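Local coordinates for nucleoporin NUP82 (Saccharomyces cerevisiae, PDB 3PBP), which serves as a structural component of the nuclear pore complex and, through this N-terminal beta-propeller domain, binds the nucleoporin NUP116, at residues Ser125-Leu131 with Ile142-Asp148; Leu197-Gly203 with Tyr297-Ile302. The protein carries 1 engineered substitution. All coordinates share one frame; numbering follows the deposited sequence.

Interaction 1. Residues Ser125-Leu131 with Ile142-Asp148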
loop_
_atom_site.group_PDB
_atom_site.type_symbol
_atom_site.label_atom_id
_atom_site.label_comp_id
_atom_site.label_asym_id
_atom_site.label_seq_id
_atom_site.Cartn_x
_atom_site.Cartn_y
_atom_site.Cartn_z
ATOM N N SER A 125 8.501 6.929 15.280
ATOM C CA SER A 125 8.155 5.634 14.712
ATOM C C SER A 125 9.283 5.124 13.826
ATOM O O SER A 125 9.832 5.866 13.003
ATOM C CB SER A 125 6.864 5.745 13.894
ATOM O OG SER A 125 6.392 4.465 13.510
ATOM N N SER A 126 9.621 3.852 13.989
ATOM C CA SER A 126 10.694 3.262 13.213
ATOM C C SER A 126 10.272 2.769 11.834
ATOM O O SER A 126 9.092 2.529 11.565
ATOM C CB SER A 126 11.344 2.130 14.003
ATOM O OG SER A 126 10.367 1.264 14.529
ATOM N N ILE A 127 11.266 2.629 10.963
ATOM C CA ILE A 127 11.062 2.189 9.591
ATOM C C ILE A 127 10.769 0.692 9.495
ATOM O O ILE A 127 11.473 -0.134 10.079
ATOM C CB ILE A 127 12.306 2.523 8.738
ATOM C CG1 ILE A 127 12.537 4.036 8.754
ATOM C CG2 ILE A 127 12.128 2.010 7.314
ATOM C CD1 ILE A 127 13.852 4.441 8.173
ATOM N N LYS A 128 9.724 0.362 8.742
ATOM C CA LYS A 128 9.332 -1.021 8.547
ATOM C C LYS A 128 9.722 -1.498 7.139
ATOM O O LYS A 128 10.257 -2.604 6.967
ATOM C CB LYS A 128 7.824 -1.162 8.764
ATOM C CG LYS A 128 7.337 -2.598 8.773
ATOM C CD LYS A 128 5.854 -2.688 9.094
ATOM C CE LYS A 128 5.406 -4.149 9.133
ATOM N NZ LYS A 128 4.004 -4.312 9.610
ATOM N N LYS A 129 9.466 -0.660 6.136
ATOM C CA LYS A 129 9.793 -1.020 4.765
ATOM C C LYS A 129 10.049 0.198 3.884
ATOM O O LYS A 129 9.481 1.270 4.112
ATOM C CB LYS A 129 8.668 -1.861 4.156
ATOM C CG LYS A 129 9.077 -2.510 2.862
ATOM C CD LYS A 129 7.988 -3.363 2.255
ATOM C CE LYS A 129 8.550 -4.113 1.042
ATOM N NZ LYS A 129 7.600 -5.059 0.390
ATOM N N VAL A 130 10.911 0.013 2.881
ATOM C CA VAL A 130 11.264 1.064 1.924
ATOM C C VAL A 130 11.204 0.548 0.495
ATOM O O VAL A 130 11.625 -0.558 0.206
ATOM C CB VAL A 130 12.683 1.597 2.171
ATOM C CG1 VAL A 130 13.041 2.644 1.110
ATOM C CG2 VAL A 130 12.769 2.193 3.559
ATOM N N LEU A 131 10.689 1.374 -0.400
ATOM C CA LEU A 131 10.572 1.019 -1.815
ATOM C C LEU A 131 10.886 2.212 -2.695
ATOM O O LEU A 131 10.543 3.346 -2.348
ATOM C CB LEU A 131 9.136 0.613 -2.153
ATOM C CG LEU A 131 8.536 -0.644 -1.559
ATOM C CD1 LEU A 131 7.092 -0.736 -1.966
ATOM C CD2 LEU A 131 9.325 -1.835 -2.044
ATOM N N ILE A 142 11.771 7.792 -2.881
ATOM C CA ILE A 142 11.682 6.580 -2.074
ATOM C C ILE A 142 10.442 6.637 -1.189
ATOM O O ILE A 142 10.103 7.673 -0.607
ATOM C CB ILE A 142 12.937 6.330 -1.182
ATOM C CG1 ILE A 142 13.119 7.462 -0.170
ATOM C CG2 ILE A 142 14.165 6.142 -2.056
ATOM C CD1 ILE A 142 14.183 7.157 0.863
ATOM N N VAL A 143 9.756 5.508 -1.110
ATOM C CA VAL A 143 8.538 5.414 -0.331
ATOM C C VAL A 143 8.868 4.704 0.968
ATOM O O VAL A 143 9.421 3.602 0.958
ATOM C CB VAL A 143 7.479 4.637 -1.122
ATOM C CG1 VAL A 143 6.151 4.624 -0.383
ATOM C CG2 VAL A 143 7.335 5.258 -2.484
ATOM N N VAL A 144 8.536 5.333 2.090
ATOM C CA VAL A 144 8.850 4.751 3.386
ATOM C C VAL A 144 7.631 4.462 4.253
ATOM O O VAL A 144 6.842 5.362 4.548
ATOM C CB VAL A 144 9.833 5.684 4.168
ATOM C CG1 VAL A 144 10.189 5.072 5.514
ATOM C CG2 VAL A 144 11.096 5.920 3.338
ATOM N N LEU A 145 7.480 3.203 4.649
ATOM C CA LEU A 145 6.383 2.792 5.522
ATOM C C LEU A 145 6.943 2.621 6.941
ATOM O O LEU A 145 7.937 1.907 7.141
ATOM C CB LEU A 145 5.785 1.460 5.056
ATOM C CG LEU A 145 4.826 0.820 6.059
ATOM C CD1 LEU A 145 3.516 1.595 6.046
ATOM C CD2 LEU A 145 4.589 -0.639 5.718
ATOM N N LYS A 146 6.318 3.270 7.922
ATOM C CA LYS A 146 6.778 3.158 9.317
ATOM C C LYS A 146 5.814 2.328 10.188
ATOM O O LYS A 146 4.705 2.013 9.753
ATOM C CB LYS A 146 6.954 4.564 9.914
ATOM C CG LYS A 146 8.139 5.331 9.342
ATOM C CD LYS A 146 8.125 6.795 9.764
ATOM C CE LYS A 146 9.374 7.515 9.278
ATOM N NZ LYS A 146 9.213 8.984 9.349
ATOM N N GLU A 147 6.239 1.961 11.402
ATOM C CA GLU A 147 5.379 1.201 12.318
ATOM C C GLU A 147 4.082 1.983 12.471
ATOM O O GLU A 147 3.026 1.439 12.792
ATOM C CB GLU A 147 6.043 1.056 13.675
ATOM C CG GLU A 147 7.268 0.184 13.649
ATOM C CD GLU A 147 6.996 -1.153 12.995
ATOM O OE1 GLU A 147 5.937 -1.753 13.302
ATOM O OE2 GLU A 147 7.836 -1.607 12.182
ATOM N N ASP A 148 4.214 3.283 12.229
ATOM C CA ASP A 148 3.148 4.276 12.256
ATOM C C ASP A 148 1.942 3.888 11.409
ATOM O O ASP A 148 0.807 4.235 11.731
ATOM C CB ASP A 148 3.679 5.562 11.645
ATOM C CG ASP A 148 3.792 6.655 12.622
ATOM O OD1 ASP A 148 3.002 6.642 13.581
ATOM O OD2 ASP A 148 4.658 7.536 12.423
#
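Val130 and Val144 lie side by side and point the same way, with CG2 of Val130 4.1 Å from CG2 of Val144. The other methyl of Val144, CG1, sits anti to the backbone N (chi1 -179°), which turns it to meet Ile127 CG2 at 4.0 Å, the two side chains meeting at a slant. Ile88 of the preceding blade packs on all three. On the other sheet face Leu131 pairs with Val143 and Lys129 with Leu145, and Leu185 of strand 182-187 packs on both leucines. The strands form an antiparallel hairpin within one propeller blade, interrupted by a classic beta bulge: Leu145 O accepts from Lys128 N at 2.9 Å, in the carbonyl plane, and from Lys129 N at 3.2 Å, tilted from it. Beyond the bulge, Glu147 crosses Lys128 at about a right angle, its OE2 3.4 Å from Lys128 CB; Lys128 NZ instead donates to Ile182 O. At the open end the Asp148 carboxylate lies against Ser125 CB. With an alanine in place of Asp148 the carboxylate is gone, and that side of Ser125 is likely to be left uncovered. Lys129 NZ forms a salt bridge with Asp184, and Lys146 NZ bonds to Tyr114 OH. The chemistry thus divides the work: backbone bonds set the hairpin, branched apolar side chains pack its faces, and the lysine ammonium groups tie it to neighbouring parts of the propeller.

Interaction 2. Residues Leu197-Gly203 with Tyr297-Ile302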
loop_
_atom_site.group_PDB
_atom_site.type_symbol
_atom_site.label_atom_id
_atom_site.label_comp_id
_atom_site.label_asym_id
_atom_site.label_seq_id
_atom_site.Cartn_x
_atom_site.Cartn_y
_atom_site.Cartn_z
ATOM N N LEU A 197 -1.490 -3.838 1.950
ATOM C CA LEU A 197 -2.094 -5.017 2.561
ATOM C C LEU A 197 -2.092 -4.796 4.077
ATOM O O LEU A 197 -1.030 -4.750 4.694
ATOM C CB LEU A 197 -1.282 -6.261 2.232
ATOM C CG LEU A 197 -1.834 -7.568 2.804
ATOM C CD1 LEU A 197 -3.088 -7.959 2.046
ATOM C CD2 LEU A 197 -0.795 -8.665 2.692
ATOM N N ASN A 198 -3.271 -4.651 4.679
ATOM C CA ASN A 198 -3.344 -4.431 6.119
ATOM C C ASN A 198 -3.894 -5.660 6.859
ATOM O O ASN A 198 -4.440 -6.581 6.242
ATOM C CB ASN A 198 -4.177 -3.175 6.417
ATOM C CG ASN A 198 -5.619 -3.484 6.682
ATOM O OD1 ASN A 198 -6.211 -4.349 6.039
ATOM N ND2 ASN A 198 -6.207 -2.770 7.626
ATOM N N THR A 199 -3.750 -5.660 8.181
ATOM C CA THR A 199 -4.170 -6.789 8.996
ATOM C C THR A 199 -5.321 -6.587 9.972
ATOM O O THR A 199 -5.878 -7.566 10.482
ATOM C CB THR A 199 -2.973 -7.310 9.767
ATOM O OG1 THR A 199 -2.012 -7.808 8.834
ATOM C CG2 THR A 199 -3.380 -8.425 10.716
ATOM N N THR A 200 -5.681 -5.332 10.229
ATOM C CA THR A 200 -6.766 -5.021 11.158
ATOM C C THR A 200 -7.870 -6.087 11.248
ATOM O O THR A 200 -8.321 -6.422 12.342
ATOM C CB THR A 200 -7.442 -3.684 10.803
ATOM O OG1 THR A 200 -6.442 -2.671 10.632
ATOM C CG2 THR A 200 -8.402 -3.269 11.908
ATOM N N GLU A 201 -8.300 -6.626 10.107
ATOM C CA GLU A 201 -9.366 -7.617 10.101
ATOM C C GLU A 201 -9.008 -8.893 9.377
ATOM O O GLU A 201 -9.800 -9.405 8.591
ATOM C CB GLU A 201 -10.623 -7.024 9.468
ATOM C CG GLU A 201 -11.221 -5.870 10.251
ATOM C CD GLU A 201 -12.199 -5.043 9.423
ATOM O OE1 GLU A 201 -13.107 -5.638 8.797
ATOM O OE2 GLU A 201 -12.064 -3.795 9.403
ATOM N N GLY A 202 -7.819 -9.414 9.641
ATOM C CA GLY A 202 -7.412 -10.647 8.998
ATOM C C GLY A 202 -6.740 -10.438 7.659
ATOM O O GLY A 202 -6.083 -11.349 7.146
ATOM N N GLY A 203 -6.898 -9.251 7.082
ATOM C CA GLY A 203 -6.277 -8.983 5.800
ATOM C C GLY A 203 -7.193 -8.339 4.781
ATOM O O GLY A 203 -8.236 -8.879 4.416
ATOM N N TYR A 297 -7.387 -17.022 9.031
ATOM C CA TYR A 297 -5.969 -16.715 8.917
ATOM C C TYR A 297 -5.705 -15.241 8.639
ATOM O O TYR A 297 -6.635 -14.424 8.580
ATOM C CB TYR A 297 -5.326 -17.575 7.833
ATOM C CG TYR A 297 -5.460 -19.059 8.108
ATOM C CD1 TYR A 297 -6.595 -19.768 7.706
ATOM C CD2 TYR A 297 -4.466 -19.749 8.818
ATOM C CE1 TYR A 297 -6.740 -21.123 8.003
ATOM C CE2 TYR A 297 -4.604 -21.101 9.120
ATOM C CZ TYR A 297 -5.742 -21.782 8.711
ATOM O OH TYR A 297 -5.888 -23.119 9.018
ATOM N N THR A 298 -4.432 -14.902 8.481
ATOM C CA THR A 298 -4.056 -13.523 8.222
ATOM C C THR A 298 -3.204 -13.382 6.970
ATOM O O THR A 298 -2.357 -14.233 6.675
ATOM C CB THR A 298 -3.273 -12.928 9.407
ATOM O OG1 THR A 298 -3.992 -13.164 10.626
ATOM C CG2 THR A 298 -3.088 -11.421 9.218
ATOM N N ALA A 299 -3.447 -12.293 6.240
ATOM C CA ALA A 299 -2.711 -11.986 5.020
ATOM C C ALA A 299 -1.271 -11.599 5.393
ATOM O O ALA A 299 -1.042 -10.837 6.341
ATOM C CB ALA A 299 -3.407 -10.852 4.278
ATOM N N THR A 300 -0.305 -12.125 4.646
ATOM C CA THR A 300 1.106 -11.861 4.938
ATOM C C THR A 300 1.823 -10.900 3.990
ATOM O O THR A 300 2.433 -9.917 4.432
ATOM C CB THR A 300 1.916 -13.162 4.947
ATOM O OG1 THR A 300 1.223 -14.152 5.703
ATOM C CG2 THR A 300 3.267 -12.926 5.592
ATOM N N ASN A 301 1.769 -11.205 2.692
ATOM C CA ASN A 301 2.423 -10.380 1.687
ATOM C C ASN A 301 1.550 -10.112 0.486
ATOM O O ASN A 301 0.536 -10.765 0.269
ATOM C CB ASN A 301 3.706 -11.044 1.193
ATOM C CG ASN A 301 4.593 -11.503 2.325
ATOM O OD1 ASN A 301 4.370 -12.568 2.902
ATOM N ND2 ASN A 301 5.601 -10.700 2.659
ATOM N N ILE A 302 1.958 -9.129 -0.295
ATOM C CA ILE A 302 1.242 -8.798 -1.507
ATOM C C ILE A 302 2.282 -8.548 -2.606
ATOM O O ILE A 302 3.347 -7.962 -2.372
ATOM C CB ILE A 302 0.320 -7.572 -1.304
ATOM C CG1 ILE A 302 -0.514 -7.352 -2.566
ATOM C CG2 ILE A 302 1.135 -6.328 -0.955
ATOM C CD1 ILE A 302 -1.574 -6.254 -2.417
#
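Leu197 reaches from a strand of one beta-propeller blade to strand 299-306, an outermost strand of another sheet within this chain. Its CB rests on Ile302 CG2 at 4.0 Å. With CG anti to the backbone N (chi1 -179°), the side chain extends onto the strand, where CG comes within 3.9 Å of Ala299 CB. There it forks: CD1 packs on the same Ala299 CB at 3.7 Å, whereas CD2 lies by the Asn301 carbonyl, 3.5 Å from its O. Leu197 thus spans Ala299 to Ile302, with backbone in between. Past Leu197 a tight turn, held by Gly202 N bonding to Thr199 O, brings Gly202 back to the partner segment. Gly203 CA packs on Ala299 CB at 3.7 Å, where a side chain on Gly203 would run into that methyl. Thr199 and Thr298 cross at about a right angle with their methyls in contact, while Thr199 OG1 bonds to Thr183 OG1. NUP116 binds here: Lys98 of the NUP116 chain donates to Glu201 O and Gly203 O, and Arg114 of that chain to Thr298 OG1. One hydrogen bond joins the segments, Ala299 N to Gly202 O at 2.9 Å, its donor tilted 29° from the carbonyl plane.

In the fold
From the N terminus, the chain first closes interaction 1, a local hairpin contact with only ten residues between its segments, inside the blade of strands 127-132 to 164-166. It then enters the sheet of strands 182-187, 194-198 and 204-208, where interaction 2 opens. That contact closes only after 93 residues, which include helices 220-235 and 243-262, and joins this sheet to strand 299-306. The two loops follow in series and neither nest nor cross. The centres of interactions 1 and 2 lie about 17 Å apart. The nearest atoms of interactions 1 and 2 are about 6 Å apart. Asp184 on strand 182-187 connects them: one carboxylate oxygen pairs with Lys129, the other accepts from Ile302 N.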